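Local structure of Ets DNA-binding protein pokkuri (Drosophila melanogaster, 1SV0) at residues L12-R15 and E16-L19. The protein represses transcription as an Ets-family DNA-binding regulator that holds back photoreceptor development in opposition to Ras signalling, the present chain being its SAM (Pointed) domain. The protein carries 1 engineered substitution. Sequence-based numbering, arbitrary orientation.
Sequences LWSR and EDVL
A capping box formed by Ser14 and Asp17 opens helix 15-28 of this SAM domain and illustrates how two side chains and two backbone N-H groups at a helix start can pair reciprocally. Ser14 stands at the N-cap, and its OG accepts from the backbone N of Asp17 at 3.1 Å, a somewhat bent bond. The serine can do this because its hydroxyl is held between its own backbone N and carbonyl carbon, which brings OG within reach of the Asp17 N-H. The reciprocal bond is shorter and almost straight: Ser14 N donates to Asp17 OD2 at 2.8 Å, with 175° at the hydrogen. It reaches the anti side of the carboxylate oxygen, 27° out of the carboxylate plane. Asp17 presents that oxygen by placing CG beside its own N and anti to its carbonyl carbon (chi1 -70°), which turns the carboxylate back toward the preceding loop. Being negative and close to the helix N-terminus, the group probably also gains from the helix dipole. With an alanine here the carboxylate is gone, and Ser14 N would probably be left without its side-chain acceptor, leaving only the serine half of the box.

Behind the cap, regular helical bonding begins with Val18 N to Ser14 O and Leu19 N to Arg15 O, both 3.1 Å long. Beside the box, Trp13 CB touches the Asp17 CB methylene at 3.5 Å and packs on Val18 CG2 at 4.1 Å, a methyl that lies at the indole edge, near the ring plane. The buried indole gives NE1 to Pro7 O and packs on Phe21 and on Leu69 and Leu72 of helix 62-77. The end of the loop is thus folded onto the first turn by a reciprocal serine–aspartate pair beside a core tryptophan, the N-terminal capping box of an alpha helix.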
loop_
_atom_site.group_PDB
_atom_site.type_symbol
_atom_site.label_atom_id
_atom_site.label_comp_id
_atom_site.label_asym_id
_atom_site.label_seq_id
_atom_site.Cartn_x
_atom_site.Cartn_y
_atom_site.Cartn_z
ATOM N N LEU A 12 16.085 0.426 -15.767
ATOM C CA LEU A 12 16.238 0.069 -17.173
ATOM C C LEU A 12 14.892 -0.158 -17.867
ATOM O O LEU A 12 14.845 -0.504 -19.044
ATOM C CB LEU A 12 17.099 -1.190 -17.302
ATOM C CG LEU A 12 18.487 -1.120 -16.656
ATOM C CD1 LEU A 12 19.234 -2.415 -16.908
ATOM C CD2 LEU A 12 19.267 0.057 -17.221
ATOM N N TRP A 13 13.799 0.049 -17.142
ATOM C CA TRP A 13 12.474 -0.159 -17.718
ATOM C C TRP A 13 12.114 0.793 -18.842
ATOM O O TRP A 13 12.460 1.972 -18.812
ATOM C CB TRP A 13 11.386 -0.055 -16.639
ATOM C CG TRP A 13 11.387 -1.182 -15.663
ATOM C CD1 TRP A 13 12.056 -2.368 -15.780
ATOM C CD2 TRP A 13 10.650 -1.255 -14.437
ATOM N NE1 TRP A 13 11.782 -3.175 -14.702
ATOM C CE2 TRP A 13 10.918 -2.517 -13.864
ATOM C CE3 TRP A 13 9.787 -0.376 -13.767
ATOM C CZ2 TRP A 13 10.353 -2.926 -12.653
ATOM C CZ3 TRP A 13 9.224 -0.785 -12.554
ATOM C CH2 TRP A 13 9.510 -2.048 -12.015
ATOM N N SER A 14 11.408 0.266 -19.835
ATOM C CA SER A 14 10.936 1.067 -20.958
ATOM C C SER A 14 9.659 1.735 -20.444
ATOM O O SER A 14 9.244 1.474 -19.314
ATOM C CB SER A 14 10.592 0.157 -22.140
ATOM O OG SER A 14 9.515 -0.710 -21.803
ATOM N N ARG A 15 9.035 2.586 -21.256
ATOM C CA ARG A 15 7.795 3.229 -20.829
ATOM C C ARG A 15 6.709 2.173 -20.619
ATOM O O ARG A 15 5.946 2.238 -19.649
ATOM C CB ARG A 15 7.302 4.244 -21.867
ATOM C CG ARG A 15 8.018 5.585 -21.828
ATOM C CD ARG A 15 7.315 6.605 -22.717
ATOM N NE ARG A 15 7.825 7.961 -22.510
ATOM C CZ ARG A 15 7.289 9.052 -23.053
ATOM N NH1 ARG A 15 6.225 8.953 -23.841
ATOM N NH2 ARG A 15 7.811 10.247 -22.798
ATOM N N GLU A 16 6.636 1.203 -21.528
ATOM C CA GLU A 16 5.624 0.171 -21.397
ATOM C C GLU A 16 5.897 -0.732 -20.200
ATOM O O GLU A 16 4.958 -1.252 -19.600
ATOM C CB GLU A 16 5.508 -0.660 -22.677
ATOM C CG GLU A 16 4.369 -1.696 -22.616
ATOM C CD GLU A 16 3.052 -1.122 -22.067
ATOM O OE1 GLU A 16 2.528 -0.145 -22.656
ATOM O OE2 GLU A 16 2.539 -1.652 -21.048
ATOM N N ASP A 17 7.168 -0.917 -19.845
ATOM C CA ASP A 17 7.511 -1.738 -18.677
ATOM C C ASP A 17 6.957 -1.011 -17.456
ATOM O O ASP A 17 6.396 -1.629 -16.552
ATOM C CB ASP A 17 9.029 -1.881 -18.488
ATOM C CG ASP A 17 9.691 -2.742 -19.556
ATOM O OD1 ASP A 17 9.070 -3.730 -20.004
ATOM O OD2 ASP A 17 10.850 -2.437 -19.929
ATOM N N VAL A 18 7.129 0.309 -17.443
ATOM C CA VAL A 18 6.653 1.139 -16.346
ATOM C C VAL A 18 5.139 1.007 -16.182
ATOM O O VAL A 18 4.637 0.925 -15.060
ATOM C CB VAL A 18 7.033 2.635 -16.569
ATOM C CG1 VAL A 18 6.231 3.540 -15.643
ATOM C CG2 VAL A 18 8.523 2.830 -16.300
ATOM N N LEU A 19 4.408 0.966 -17.289
ATOM C CA LEU A 19 2.957 0.852 -17.197
ATOM C C LEU A 19 2.535 -0.515 -16.666
ATOM O O LEU A 19 1.584 -0.613 -15.897
ATOM C CB LEU A 19 2.304 1.111 -18.556
ATOM C CG LEU A 19 2.536 2.510 -19.148
ATOM C CD1 LEU A 19 1.786 2.627 -20.471
ATOM C CD2 LEU A 19 2.063 3.582 -18.182
#